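Local coordinates for protein tryptophan--tRNA ligase (Pyrococcus horikoshii, PDB 3JXE) that catalyses the ATP-dependent attachment of L-tryptophan to tRNA(Trp), releasing AMP and diphosphate, at residues K6-Y18 / K242-M254. Residues are numbered along the deposited sequence; the frame is centred on the assembly and turned at random.
Sequences KVTPWEVEGVVDY and KFVPSLTSLSGKM. With TYM (tryptophanyl-5'AMP), chain E; SO4 (sulfate ion), chain F.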
loop_
_atom_site.group_PDB
_atom_site.type_symbol
_atom_site.label_atom_id
_atom_site.label_comp_id
_atom_site.label_asym_id
_atom_site.label_seq_id
_atom_site.Cartn_x
_atom_site.Cartn_y
_atom_site.Cartn_z
ATOM N N LYS B 6 -23.450 12.483 -13.559
ATOM C CA LYS B 6 -22.548 11.649 -12.768
ATOM C C LYS B 6 -21.408 12.473 -12.171
ATOM O O LYS B 6 -20.746 13.231 -12.881
ATOM C CB LYS B 6 -21.997 10.505 -13.624
ATOM C CG LYS B 6 -21.540 9.294 -12.825
ATOM C CD LYS B 6 -20.977 8.220 -13.737
ATOM C CE LYS B 6 -20.658 6.955 -12.957
ATOM N NZ LYS B 6 -20.012 5.929 -13.819
ATOM N N VAL B 7 -21.204 12.334 -10.860
ATOM C CA VAL B 7 -20.088 12.980 -10.164
ATOM C C VAL B 7 -19.370 11.967 -9.268
ATOM O O VAL B 7 -19.796 11.697 -8.142
ATOM C CB VAL B 7 -20.532 14.230 -9.341
ATOM C CG1 VAL B 7 -19.351 14.843 -8.595
ATOM C CG2 VAL B 7 -21.167 15.279 -10.239
ATOM N N THR B 8 -18.291 11.396 -9.796
ATOM C CA THR B 8 -17.432 10.481 -9.044
ATOM C C THR B 8 -16.034 11.095 -8.951
ATOM O O THR B 8 -15.740 12.057 -9.664
ATOM C CB THR B 8 -17.355 9.071 -9.702
ATOM O OG1 THR B 8 -16.421 9.092 -10.792
ATOM C CG2 THR B 8 -18.724 8.622 -10.210
ATOM N N PRO B 9 -15.166 10.557 -8.071
ATOM C CA PRO B 9 -13.788 11.055 -7.996
ATOM C C PRO B 9 -12.956 10.866 -9.272
ATOM O O PRO B 9 -11.771 11.198 -9.278
ATOM C CB PRO B 9 -13.183 10.232 -6.853
ATOM C CG PRO B 9 -14.346 9.755 -6.063
ATOM C CD PRO B 9 -15.413 9.504 -7.070
ATOM N N TRP B 10 -13.568 10.349 -10.337
ATOM C CA TRP B 10 -12.850 10.073 -11.587
ATOM C C TRP B 10 -13.537 10.588 -12.853
ATOM O O TRP B 10 -12.910 10.659 -13.910
ATOM C CB TRP B 10 -12.552 8.579 -11.723
ATOM C CG TRP B 10 -11.745 8.037 -10.593
ATOM C CD1 TRP B 10 -10.392 8.113 -10.440
ATOM C CD2 TRP B 10 -12.242 7.342 -9.445
ATOM N NE1 TRP B 10 -10.013 7.505 -9.268
ATOM C CE2 TRP B 10 -11.130 7.025 -8.637
ATOM C CE3 TRP B 10 -13.520 6.956 -9.020
ATOM C CZ2 TRP B 10 -11.256 6.336 -7.428
ATOM C CZ3 TRP B 10 -13.644 6.272 -7.819
ATOM C CH2 TRP B 10 -12.516 5.969 -7.038
ATOM N N GLU B 11 -14.819 10.935 -12.749
ATOM C CA GLU B 11 -15.573 11.447 -13.899
ATOM C C GLU B 11 -16.743 12.347 -13.505
ATOM O O GLU B 11 -17.426 12.100 -12.511
ATOM C CB GLU B 11 -16.064 10.300 -14.795
ATOM C CG GLU B 11 -16.856 9.219 -14.071
ATOM C CD GLU B 11 -17.424 8.177 -15.013
ATOM O OE1 GLU B 11 -18.287 8.531 -15.849
ATOM O OE2 GLU B 11 -17.016 6.999 -14.908
ATOM N N VAL B 12 -16.953 13.396 -14.299
ATOM C CA VAL B 12 -18.095 14.294 -14.144
ATOM C C VAL B 12 -18.798 14.439 -15.494
ATOM O O VAL B 12 -18.224 14.972 -16.448
ATOM C CB VAL B 12 -17.679 15.684 -13.591
ATOM C CG1 VAL B 12 -18.885 16.613 -13.493
ATOM C CG2 VAL B 12 -17.016 15.544 -12.229
ATOM N N GLU B 13 -20.036 13.953 -15.570
ATOM C CA GLU B 13 -20.795 13.954 -16.822
ATOM C C GLU B 13 -22.139 14.658 -16.679
ATOM O O GLU B 13 -22.813 14.516 -15.660
ATOM C CB GLU B 13 -21.013 12.521 -17.315
ATOM C CG GLU B 13 -19.745 11.819 -17.797
ATOM C CD GLU B 13 -19.943 10.326 -18.041
ATOM O OE1 GLU B 13 -21.032 9.786 -17.717
ATOM O OE2 GLU B 13 -18.999 9.687 -18.559
ATOM N N GLY B 14 -22.517 15.418 -17.704
ATOM C CA GLY B 14 -23.807 16.108 -17.733
ATOM C C GLY B 14 -23.841 17.403 -16.941
ATOM O O GLY B 14 -22.894 17.725 -16.219
ATOM N N VAL B 15 -24.933 18.154 -17.090
ATOM C CA VAL B 15 -25.128 19.395 -16.335
ATOM C C VAL B 15 -25.354 19.079 -14.863
ATOM O O VAL B 15 -26.262 18.324 -14.506
ATOM C CB VAL B 15 -26.265 20.305 -16.912
ATOM C CG1 VAL B 15 -25.828 20.883 -18.301
ATOM C CG2 VAL B 15 -27.631 19.520 -17.015
ATOM N N VAL B 16 -24.504 19.646 -14.014
ATOM C CA VAL B 16 -24.499 19.307 -12.596
ATOM C C VAL B 16 -25.344 20.276 -11.766
ATOM O O VAL B 16 -25.113 21.486 -11.777
ATOM C CB VAL B 16 -23.041 19.168 -12.045
ATOM C CG1 VAL B 16 -22.128 20.270 -12.593
ATOM C CG2 VAL B 16 -23.020 19.139 -10.523
ATOM N N ASP B 17 -26.341 19.731 -11.073
ATOM C CA ASP B 17 -27.128 20.496 -10.113
ATOM C C ASP B 17 -26.435 20.408 -8.759
ATOM O O ASP B 17 -26.427 19.352 -8.118
ATOM C CB ASP B 17 -28.566 19.964 -10.034
ATOM C CG ASP B 17 -29.500 20.876 -9.233
ATOM O OD1 ASP B 17 -29.021 21.709 -8.424
ATOM O OD2 ASP B 17 -30.732 20.752 -9.413
ATOM N N TYR B 18 -25.848 21.524 -8.336
ATOM C CA TYR B 18 -25.066 21.572 -7.103
ATOM C C TYR B 18 -25.926 21.514 -5.841
ATOM O O TYR B 18 -25.460 21.067 -4.793
ATOM C CB TYR B 18 -24.160 22.809 -7.089
ATOM C CG TYR B 18 -23.080 22.780 -8.150
ATOM C CD1 TYR B 18 -21.903 22.057 -7.955
ATOM C CD2 TYR B 18 -23.234 23.472 -9.349
ATOM C CE1 TYR B 18 -20.909 22.024 -8.927
ATOM C CE2 TYR B 18 -22.243 23.448 -10.328
ATOM C CZ TYR B 18 -21.082 22.723 -10.109
ATOM O OH TYR B 18 -20.098 22.692 -11.072
ATOM N N LYS B 242 -17.315 24.346 -6.525
ATOM C CA LYS B 242 -17.976 23.937 -7.758
ATOM C C LYS B 242 -16.915 23.568 -8.793
ATOM O O LYS B 242 -15.717 23.559 -8.492
ATOM C CB LYS B 242 -18.873 25.060 -8.290
ATOM C CG LYS B 242 -20.105 25.344 -7.447
ATOM C CD LYS B 242 -20.895 26.516 -8.007
ATOM C CE LYS B 242 -22.023 26.915 -7.066
ATOM N NZ LYS B 242 -22.781 28.092 -7.582
ATOM N N PHE B 243 -17.353 23.253 -10.007
ATOM C CA PHE B 243 -16.425 22.963 -11.092
ATOM C C PHE B 243 -16.258 24.162 -12.012
ATOM O O PHE B 243 -17.190 24.944 -12.208
ATOM C CB PHE B 243 -16.893 21.752 -11.903
ATOM C CG PHE B 243 -17.002 20.488 -11.103
ATOM C CD1 PHE B 243 -18.231 19.856 -10.949
ATOM C CD2 PHE B 243 -15.879 19.926 -10.502
ATOM C CE1 PHE B 243 -18.342 18.684 -10.212
ATOM C CE2 PHE B 243 -15.981 18.756 -9.760
ATOM C CZ PHE B 243 -17.216 18.135 -9.615
ATOM N N VAL B 244 -15.059 24.302 -12.568
ATOM C CA VAL B 244 -14.814 25.264 -13.632
ATOM C C VAL B 244 -15.249 24.609 -14.943
ATOM O O VAL B 244 -14.728 23.553 -15.309
ATOM C CB VAL B 244 -13.326 25.674 -13.707
ATOM C CG1 VAL B 244 -13.125 26.791 -14.724
ATOM C CG2 VAL B 244 -12.822 26.108 -12.345
ATOM N N PRO B 245 -16.221 25.222 -15.644
ATOM C CA PRO B 245 -16.725 24.641 -16.889
ATOM C C PRO B 245 -15.738 24.801 -18.043
ATOM O O PRO B 245 -14.873 25.679 -17.998
ATOM C CB PRO B 245 -17.997 25.449 -17.158
ATOM C CG PRO B 245 -17.747 26.766 -16.517
ATOM C CD PRO B 245 -16.898 26.490 -15.310
ATOM N N SER B 246 -15.863 23.952 -19.061
ATOM C CA SER B 246 -15.042 24.070 -20.262
ATOM C C SER B 246 -15.554 25.213 -21.137
ATOM O O SER B 246 -16.661 25.715 -20.924
ATOM C CB SER B 246 -15.018 22.750 -21.039
ATOM O OG SER B 246 -16.267 22.480 -21.653
ATOM N N LEU B 247 -14.742 25.620 -22.112
ATOM C CA LEU B 247 -15.077 26.729 -23.009
ATOM C C LEU B 247 -16.410 26.550 -23.733
ATOM O O LEU B 247 -17.304 27.392 -23.611
ATOM C CB LEU B 247 -13.960 26.947 -24.034
ATOM C CG LEU B 247 -12.763 27.806 -23.623
ATOM C CD1 LEU B 247 -11.580 27.545 -24.544
ATOM C CD2 LEU B 247 -13.126 29.290 -23.607
ATOM N N THR B 248 -16.538 25.453 -24.476
ATOM C CA THR B 248 -17.715 25.222 -25.311
ATOM C C THR B 248 -18.912 24.726 -24.502
ATOM O O THR B 248 -19.968 25.364 -24.492
ATOM C CB THR B 248 -17.421 24.229 -26.465
ATOM O OG1 THR B 248 -16.984 22.977 -25.922
ATOM C CG2 THR B 248 -16.345 24.782 -27.400
ATOM N N SER B 249 -18.733 23.600 -23.815
ATOM C CA SER B 249 -19.828 22.912 -23.132
ATOM C C SER B 249 -20.188 23.523 -21.774
ATOM O O SER B 249 -19.349 24.136 -21.107
ATOM C CB SER B 249 -19.500 21.422 -22.979
ATOM O OG SER B 249 -20.611 20.700 -22.476
ATOM N N LEU B 250 -21.450 23.354 -21.382
ATOM C CA LEU B 250 -21.932 23.772 -20.067
ATOM C C LEU B 250 -22.122 22.552 -19.158
ATOM O O LEU B 250 -22.342 22.688 -17.951
ATOM C CB LEU B 250 -23.232 24.590 -20.188
ATOM C CG LEU B 250 -24.562 23.949 -20.626
ATOM C CD1 LEU B 250 -25.740 24.835 -20.216
ATOM C CD2 LEU B 250 -24.618 23.641 -22.128
ATOM N N SER B 251 -22.029 21.365 -19.758
ATOM C CA SER B 251 -22.121 20.100 -19.035
ATOM C C SER B 251 -20.730 19.537 -18.733
ATOM O O SER B 251 -19.754 19.869 -19.411
ATOM C CB SER B 251 -22.951 19.085 -19.830
ATOM O OG SER B 251 -22.245 18.594 -20.957
ATOM N N GLY B 252 -20.653 18.681 -17.715
ATOM C CA GLY B 252 -19.382 18.127 -17.258
ATOM C C GLY B 252 -18.529 19.181 -16.579
ATOM O O GLY B 252 -19.042 20.038 -15.857
ATOM N N LYS B 253 -17.222 19.113 -16.816
ATOM C CA LYS B 253 -16.272 20.089 -16.281
ATOM C C LYS B 253 -15.086 20.260 -17.230
ATOM O O LYS B 253 -14.985 19.555 -18.238
ATOM C CB LYS B 253 -15.791 19.677 -14.881
ATOM C CG LYS B 253 -14.956 18.399 -14.835
ATOM C CD LYS B 253 -14.485 18.100 -13.424
ATOM C CE LYS B 253 -13.589 16.872 -13.379
ATOM N NZ LYS B 253 -12.235 17.134 -13.941
ATOM N N MET B 254 -14.197 21.197 -16.909
ATOM C CA MET B 254 -12.954 21.356 -17.652
ATOM C C MET B 254 -12.057 20.159 -17.367
ATOM O O MET B 254 -11.690 19.907 -16.219
ATOM C CB MET B 254 -12.248 22.655 -17.267
ATOM C CG MET B 254 -11.071 22.999 -18.162
ATOM S SD MET B 254 -10.007 24.291 -17.500
ATOM C CE MET B 254 -11.038 25.738 -17.710
HETATM P P TYM E . -7.379 15.758 -9.473
HETATM O O1P TYM E . -5.927 15.671 -9.749
HETATM O O2P TYM E . -8.343 15.197 -10.444
HETATM O "O5'" TYM E . -7.775 17.301 -9.243
HETATM C "C5'" TYM E . -7.032 18.093 -8.308
HETATM C "C4'" TYM E . -7.925 19.145 -7.639
HETATM O "O4'" TYM E . -8.645 19.890 -8.660
HETATM C "C1'" TYM E . -10.072 19.808 -8.378
HETATM N N9 TYM E . -10.730 19.878 -9.721
HETATM C C4 TYM E . -11.444 20.903 -10.184
HETATM N N3 TYM E . -11.809 22.090 -9.661
HETATM C C2 TYM E . -12.550 22.945 -10.357
HETATM N N1 TYM E . -12.955 22.664 -11.587
HETATM C C6 TYM E . -12.626 21.498 -12.171
HETATM N N6 TYM E . -13.040 21.233 -13.407
HETATM C C5 TYM E . -11.851 20.579 -11.468
HETATM N N7 TYM E . -11.367 19.372 -11.745
HETATM C C8 TYM E . -10.680 18.949 -10.682
HETATM C "C2'" TYM E . -10.238 18.506 -7.598
HETATM O "O2'" TYM E . -11.375 18.588 -6.743
HETATM C "C3'" TYM E . -8.976 18.486 -6.744
HETATM O "O3'" TYM E . -9.159 19.313 -5.582
HETATM N NH3 TYM E . -7.371 11.810 -6.481
HETATM C CA TYM E . -7.216 13.270 -6.474
HETATM C CB TYM E . -5.879 13.642 -5.830
HETATM C CG TYM E . -6.020 13.919 -4.302
HETATM C CD2 TYM E . -6.748 14.924 -3.674
HETATM C CE2 TYM E . -6.576 14.781 -2.291
HETATM C CE3 TYM E . -7.545 15.954 -4.169
HETATM C CD1 TYM E . -5.437 13.211 -3.308
HETATM N NE1 TYM E . -5.780 13.743 -2.050
HETATM C CZ2 TYM E . -7.198 15.666 -1.418
HETATM C CZ3 TYM E . -8.171 16.837 -3.288
HETATM C CH2 TYM E . -7.997 16.694 -1.912
HETATM C C TYM E . -7.246 13.808 -7.909
HETATM O O TYM E . -6.908 13.091 -8.853
HETATM O OPP TYM E . -7.669 15.111 -8.013
HETATM S S SO4 F . -9.197 16.227 -15.387
HETATM O O1 SO4 F . -10.310 15.326 -15.679
HETATM O O2 SO4 F . -9.710 17.568 -15.129
HETATM O O3 SO4 F . -8.466 15.763 -14.212
HETATM O O4 SO4 F . -8.288 16.252 -16.526
#
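The Tyr18 ring is sandwiched. Lys242 CG sits over the centre of one face, a CH-pi contact 3.7 Å from the ring centroid, and Val16 CG2 lies over the centre of the other. With CG anti to its carbonyl carbon (chi1 -69°), Lys242 lays CB, CG and CD over the ring, and its extended chain then leads away. Tyr18 OH accepts a hydrogen bond from the backbone N of Phe243 at 3.0 Å. The Phe243 ring has Val16 CG1, Val7 CG1 and C6 of the bound tryptophanyl-5'AMP at its edge. Val12 CG2 packs against Phe243 CZ at 3.7 Å. A phenylalanine in place of Tyr18 would probably leave the Phe243 amide without this acceptor. Farther along, Gly252 N donates a backbone hydrogen bond to Gly14 O (2.9 Å). Val12 also packs at about a right angle against the aliphatic chain of Lys253. That chain bends at its end (chi4 74°), and Lys253 NZ donates to the adenine N7 at 3.3 Å. Next to Phe243, Val244 N donates to adenine N1 almost straight (2.8 Å). The N-terminal hairpin 6-8/11-13 thus backs the adenine-binding loop and the start of the KMSKS region, one of the two signature motifs of class I aminoacyl-tRNA synthetases.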